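Local coordinates for protein ACDH-11, isoform b (Caenorhabditis elegans, PDB 4Y9J), which belongs to the acyl-CoA dehydrogenase family of flavoproteins and binds flavin-adenine dinucleotide as a member of a four-chain assembly, at residues K100-C105 with A226-V231; D485-K490 with V557-C562. All coordinates share one frame; numbering follows the deposited sequence.

Contact 1: residues K100-C105 with A226-V231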
loop_
_atom_site.group_PDB
_atom_site.type_symbol
_atom_site.label_atom_id
_atom_site.label_comp_id
_atom_site.label_asym_id
_atom_site.label_seq_id
_atom_site.Cartn_x
_atom_site.Cartn_y
_atom_site.Cartn_z
ATOM N N LYS B 100 -13.855 -16.783 9.267
ATOM C CA LYS B 100 -15.248 -17.134 9.068
ATOM C C LYS B 100 -15.392 -18.317 8.133
ATOM O O LYS B 100 -16.163 -19.261 8.438
ATOM C CB LYS B 100 -16.064 -15.941 8.573
ATOM C CG LYS B 100 -17.538 -16.230 8.373
ATOM C CD LYS B 100 -18.289 -16.592 9.659
ATOM C CE LYS B 100 -19.767 -16.851 9.334
ATOM N NZ LYS B 100 -20.633 -17.163 10.474
ATOM N N LEU B 101 -14.604 -18.352 7.084
ATOM C CA LEU B 101 -14.588 -19.502 6.164
ATOM C C LEU B 101 -14.205 -20.817 6.866
ATOM O O LEU B 101 -14.832 -21.842 6.665
ATOM C CB LEU B 101 -13.705 -19.242 4.983
ATOM C CG LEU B 101 -14.271 -18.232 3.963
ATOM C CD1 LEU B 101 -13.175 -17.554 3.161
ATOM C CD2 LEU B 101 -15.273 -18.861 3.050
ATOM N N LYS B 102 -13.182 -20.756 7.714
ATOM C CA LYS B 102 -12.789 -21.941 8.487
ATOM C C LYS B 102 -13.900 -22.424 9.395
ATOM O O LYS B 102 -14.120 -23.610 9.579
ATOM C CB LYS B 102 -11.539 -21.648 9.304
ATOM C CG LYS B 102 -10.306 -21.480 8.418
ATOM C CD LYS B 102 -9.140 -20.906 9.211
ATOM C CE LYS B 102 -8.502 -21.810 10.213
ATOM N NZ LYS B 102 -7.555 -21.129 11.160
ATOM N N GLN B 103 -14.577 -21.495 10.022
ATOM C CA GLN B 103 -15.716 -21.823 10.835
ATOM C C GLN B 103 -16.842 -22.485 10.092
ATOM O O GLN B 103 -17.451 -23.445 10.604
ATOM C CB GLN B 103 -16.223 -20.610 11.619
ATOM C CG GLN B 103 -15.125 -20.027 12.484
ATOM C CD GLN B 103 -15.438 -18.603 13.007
ATOM O OE1 GLN B 103 -16.465 -17.997 12.688
ATOM N NE2 GLN B 103 -14.518 -18.067 13.782
ATOM N N ILE B 104 -17.151 -21.959 8.941
ATOM C CA ILE B 104 -18.148 -22.532 8.057
ATOM C C ILE B 104 -17.778 -23.978 7.642
ATOM O O ILE B 104 -18.657 -24.865 7.649
ATOM C CB ILE B 104 -18.388 -21.650 6.840
ATOM C CG1 ILE B 104 -19.110 -20.345 7.262
ATOM C CG2 ILE B 104 -19.206 -22.399 5.797
ATOM C CD1 ILE B 104 -19.164 -19.314 6.138
ATOM N N CYS B 105 -16.502 -24.204 7.343
ATOM C CA CYS B 105 -16.008 -25.554 7.048
ATOM C C CYS B 105 -16.284 -26.554 8.165
ATOM O O CYS B 105 -16.698 -27.709 7.910
ATOM C CB CYS B 105 -14.524 -25.517 6.739
ATOM S SG CYS B 105 -14.246 -24.843 5.104
ATOM N N ALA B 226 -0.798 -22.026 5.438
ATOM C CA ALA B 226 -1.790 -22.021 6.524
ATOM C C ALA B 226 -1.103 -22.065 7.853
ATOM O O ALA B 226 -1.402 -22.910 8.719
ATOM C CB ALA B 226 -2.778 -23.173 6.372
ATOM N N VAL B 227 -0.155 -21.135 8.060
ATOM C CA VAL B 227 0.496 -21.000 9.375
ATOM C C VAL B 227 -0.405 -20.457 10.513
ATOM O O VAL B 227 0.024 -20.386 11.640
ATOM C CB VAL B 227 1.815 -20.152 9.294
ATOM C CG1 VAL B 227 2.942 -20.951 8.729
ATOM C CG2 VAL B 227 1.641 -18.904 8.526
ATOM N N ASP B 228 -1.642 -20.113 10.193
ATOM C CA ASP B 228 -2.686 -19.912 11.161
ATOM C C ASP B 228 -3.269 -21.298 11.709
ATOM O O ASP B 228 -4.176 -21.263 12.568
ATOM C CB ASP B 228 -3.833 -19.160 10.538
ATOM C CG ASP B 228 -4.408 -19.891 9.358
ATOM O OD1 ASP B 228 -3.680 -20.196 8.368
ATOM O OD2 ASP B 228 -5.613 -20.175 9.366
ATOM N N ALA B 229 -2.777 -22.427 11.207
ATOM C CA ALA B 229 -3.282 -23.748 11.639
ATOM C C ALA B 229 -2.864 -24.075 13.087
ATOM O O ALA B 229 -2.033 -23.365 13.682
ATOM C CB ALA B 229 -2.733 -24.801 10.752
ATOM N N ASP B 230 -3.446 -25.128 13.656
ATOM C CA ASP B 230 -3.178 -25.477 15.034
ATOM C C ASP B 230 -2.058 -26.473 15.210
ATOM O O ASP B 230 -1.363 -26.449 16.234
ATOM C CB ASP B 230 -4.476 -25.973 15.663
ATOM C CG ASP B 230 -5.599 -24.995 15.420
ATOM O OD1 ASP B 230 -5.622 -24.029 16.195
ATOM O OD2 ASP B 230 -6.369 -25.142 14.395
ATOM N N VAL B 231 -1.917 -27.387 14.254
ATOM C CA VAL B 231 -0.884 -28.423 14.269
ATOM C C VAL B 231 -0.291 -28.557 12.876
ATOM O O VAL B 231 -0.817 -28.042 11.891
ATOM C CB VAL B 231 -1.420 -29.805 14.710
ATOM C CG1 VAL B 231 -1.887 -29.783 16.147
ATOM C CG2 VAL B 231 -2.505 -30.287 13.764
HETATM O O HOH W 1 -7.601 -23.575 12.591
#
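A salt bridge between the helical N-terminal domain and the beta domain of the acyl-CoA dehydrogenase fold joins Lys102, on helix 96-107, to Asp228, in the loop between strands 214-225 and 231-238. Lys102 NZ donates a hydrogen bond to Asp228 OD2 at 2.8 Å, and the two side chains come from opposite directions to meet. The ammonium reaches the carboxylate on the anti side of OD2, 25° out of its plane. The backbones stay well apart, with Lys102 CA 10.2 Å from Ala229 CA, and a long, flexible lysine suits such a span. Its chain bends at chi3 (71°), which leaves CE 3.4 Å from the same OD2.

The loop begins as a type I beta turn from Ala226 to Ala229, closed by the bond from Ala229 N to Ala226 O. Asp228 sits at the third position of this turn, where its short side chain presents an acid: with CG set between the backbone N and the carbonyl carbon (chi1 59°), the carboxylate turns to the helix. OD2 also accepts from Trp98 NE1, one turn before Lys102 on the same helix, so two donors of one helix grip a single oxygen. A second path runs through water: Lys102 NZ donates to a water at 2.8 Å, which in turn donates to Asp230 OD2 at 2.7 Å. That oxygen also takes the backbone N-H of Thr185.

Contact 2: residues D485-K490 with V557-C562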
loop_
_atom_site.group_PDB
_atom_site.type_symbol
_atom_site.label_atom_id
_atom_site.label_comp_id
_atom_site.label_asym_id
_atom_site.label_seq_id
_atom_site.Cartn_x
_atom_site.Cartn_y
_atom_site.Cartn_z
ATOM N N ASP B 485 -26.235 -48.057 -29.397
ATOM C CA ASP B 485 -25.901 -46.700 -29.908
ATOM C C ASP B 485 -24.556 -46.760 -30.629
ATOM O O ASP B 485 -23.546 -47.121 -30.022
ATOM C CB ASP B 485 -25.807 -45.683 -28.776
ATOM C CG ASP B 485 -25.694 -44.253 -29.280
ATOM O OD1 ASP B 485 -24.718 -43.933 -29.994
ATOM O OD2 ASP B 485 -26.563 -43.432 -28.929
ATOM N N GLU B 486 -24.579 -46.435 -31.921
ATOM C CA GLU B 486 -23.409 -46.402 -32.790
ATOM C C GLU B 486 -22.217 -45.575 -32.274
ATOM O O GLU B 486 -21.057 -45.917 -32.498
ATOM C CB GLU B 486 -23.839 -45.776 -34.106
ATOM C CG GLU B 486 -22.796 -45.853 -35.197
ATOM C CD GLU B 486 -23.389 -45.997 -36.586
ATOM O OE1 GLU B 486 -24.186 -46.950 -36.832
ATOM O OE2 GLU B 486 -23.035 -45.137 -37.435
ATOM N N LYS B 487 -22.523 -44.460 -31.642
ATOM C CA LYS B 487 -21.468 -43.573 -31.101
ATOM C C LYS B 487 -20.791 -44.184 -29.903
ATOM O O LYS B 487 -19.593 -44.074 -29.758
ATOM C CB LYS B 487 -22.030 -42.206 -30.746
ATOM C CG LYS B 487 -22.281 -41.368 -31.980
ATOM C CD LYS B 487 -22.994 -40.071 -31.662
ATOM C CE LYS B 487 -23.138 -39.233 -32.927
ATOM N NZ LYS B 487 -23.282 -37.783 -32.627
ATOM N N LEU B 488 -21.560 -44.899 -29.081
ATOM C CA LEU B 488 -20.985 -45.553 -27.931
ATOM C C LEU B 488 -20.207 -46.799 -28.346
ATOM O O LEU B 488 -19.177 -47.107 -27.761
ATOM C CB LEU B 488 -22.073 -45.848 -26.934
ATOM C CG LEU B 488 -22.778 -44.583 -26.437
ATOM C CD1 LEU B 488 -23.951 -44.974 -25.551
ATOM C CD2 LEU B 488 -21.815 -43.669 -25.663
ATOM N N LYS B 489 -20.681 -47.520 -29.351
ATOM C CA LYS B 489 -19.891 -48.644 -29.871
ATOM C C LYS B 489 -18.534 -48.141 -30.334
ATOM O O LYS B 489 -17.487 -48.719 -29.985
ATOM C CB LYS B 489 -20.573 -49.411 -31.024
ATOM C CG LYS B 489 -19.671 -50.521 -31.617
ATOM C CD LYS B 489 -20.112 -51.125 -32.974
ATOM C CE LYS B 489 -21.568 -51.491 -33.002
ATOM N NZ LYS B 489 -21.880 -52.208 -34.263
ATOM N N LYS B 490 -18.543 -47.053 -31.106
ATOM C CA LYS B 490 -17.291 -46.518 -31.614
ATOM C C LYS B 490 -16.387 -46.102 -30.451
ATOM O O LYS B 490 -15.167 -46.316 -30.476
ATOM C CB LYS B 490 -17.548 -45.312 -32.505
ATOM C CG LYS B 490 -17.912 -45.658 -33.932
ATOM C CD LYS B 490 -17.749 -44.441 -34.846
ATOM C CE LYS B 490 -19.077 -43.746 -35.112
ATOM N NZ LYS B 490 -19.834 -44.476 -36.169
ATOM N N VAL B 557 -20.945 -36.434 -25.430
ATOM C CA VAL B 557 -19.710 -36.150 -24.691
ATOM C C VAL B 557 -18.789 -37.390 -24.672
ATOM O O VAL B 557 -17.584 -37.279 -24.885
ATOM C CB VAL B 557 -20.031 -35.718 -23.255
ATOM C CG1 VAL B 557 -18.784 -35.729 -22.418
ATOM C CG2 VAL B 557 -20.616 -34.325 -23.226
ATOM N N ALA B 558 -19.361 -38.592 -24.461
ATOM C CA ALA B 558 -18.537 -39.793 -24.444
ATOM C C ALA B 558 -17.924 -40.023 -25.805
ATOM O O ALA B 558 -16.746 -40.427 -25.887
ATOM C CB ALA B 558 -19.307 -41.000 -23.993
ATOM N N TYR B 559 -18.725 -39.820 -26.862
ATOM C CA TYR B 559 -18.237 -39.972 -28.199
ATOM C C TYR B 559 -17.093 -38.999 -28.518
ATOM O O TYR B 559 -16.034 -39.409 -29.023
ATOM C CB TYR B 559 -19.387 -39.845 -29.225
ATOM C CG TYR B 559 -18.860 -39.759 -30.602
ATOM C CD1 TYR B 559 -18.500 -40.894 -31.272
ATOM C CD2 TYR B 559 -18.588 -38.527 -31.202
ATOM C CE1 TYR B 559 -17.974 -40.861 -32.521
ATOM C CE2 TYR B 559 -18.045 -38.489 -32.483
ATOM C CZ TYR B 559 -17.753 -39.682 -33.133
ATOM O OH TYR B 559 -17.200 -39.740 -34.409
ATOM N N ARG B 560 -17.299 -37.723 -28.215
ATOM C CA ARG B 560 -16.251 -36.695 -28.481
ATOM C C ARG B 560 -14.987 -36.914 -27.673
ATOM O O ARG B 560 -13.868 -36.797 -28.184
ATOM C CB ARG B 560 -16.805 -35.309 -28.258
ATOM C CG ARG B 560 -17.946 -34.997 -29.203
ATOM C CD ARG B 560 -18.354 -33.568 -29.039
ATOM N NE ARG B 560 -19.530 -33.199 -29.816
ATOM C CZ ARG B 560 -19.964 -31.951 -29.968
ATOM N NH1 ARG B 560 -19.277 -30.972 -29.472
ATOM N NH2 ARG B 560 -21.054 -31.678 -30.668
ATOM N N TYR B 561 -15.149 -37.317 -26.425
ATOM C CA TYR B 561 -13.984 -37.535 -25.576
ATOM C C TYR B 561 -13.196 -38.716 -26.146
ATOM O O TYR B 561 -11.976 -38.675 -26.184
ATOM C CB TYR B 561 -14.413 -37.837 -24.114
ATOM C CG TYR B 561 -13.255 -37.838 -23.153
ATOM C CD1 TYR B 561 -12.439 -38.951 -23.026
ATOM C CD2 TYR B 561 -12.979 -36.718 -22.367
ATOM C CE1 TYR B 561 -11.346 -38.929 -22.165
ATOM C CE2 TYR B 561 -11.884 -36.685 -21.520
ATOM C CZ TYR B 561 -11.092 -37.821 -21.418
ATOM O OH TYR B 561 -10.012 -37.789 -20.605
ATOM N N CYS B 562 -13.890 -39.760 -26.559
ATOM C CA CYS B 562 -13.202 -40.978 -26.918
ATOM C C CYS B 562 -12.711 -41.001 -28.370
ATOM O O CYS B 562 -11.711 -41.645 -28.683
ATOM C CB CYS B 562 -14.100 -42.184 -26.694
ATOM S SG CYS B 562 -14.363 -42.543 -24.955
#
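The segments 486-490 and 557-562, parts of helices 486-512 and 552-563, run in roughly the same direction, their axes inclined at 32° and 8.7 Å apart at closest approach, with Lys487 and Tyr559 nearest at their CA atoms (5.6 Å). Tyr559 has the largest share of the contact between them. Its CG stands anti to the backbone N (chi1 170°), and the CD1 side of the ring meets the first turn of helix 486-512. Lys487 CB lies 3.8 Å from Tyr559 CD1, and the two side chains cross at about a right angle. Lys487 O approaches the ring at its edge, in plane, 3.7 Å from CD1. Farther out, Lys490 CE comes within 4.0 Å of Tyr559 CE1. Leu488, just after Lys487, touches through CD2 the CB of Ala558, just before Tyr559, at 4.0 Å; the small alanine leaves room for the leucine branch in this alpha-helical C-terminal region.

Asp485 is the N-cap of helix 486-512: its OD1 accepts from Lys487 N at 2.8 Å and more weakly from Leu488 N, a role suited to its short acidic side chain. Lys487 NZ is 5.4 Å from the Tyr559 ring centroid, 26° off the normal, too far for more than a weak cation-pi attraction; its salt bridge is with Glu556. The lysines thus pack their methylenes against the ring while their charged ends pair with acids, Lys490 with Glu486.

From the N terminus, helices 34-41 and 44-74 and a two-stranded hairpin precede helix 96-107, where contact 1 opens. The helices up to 166-175 and the first strands of the beta domain follow before it closes a loop with 120 residues between its segments. The remaining strands and the long helices from 304-338 onward come next. Contact 2 then opens at the start of helix 486-512 and closes on helix 552-563, across 66 residues in which strands are absent. The two loops are in series, neither nested nor crossed. Their centres lie 44 Å apart, on opposite sides of the chain's centre: contact 1 joins helix 96-107 of the N-terminal domain to the beta domain, while contact 2 ties together helices within the C-terminal region.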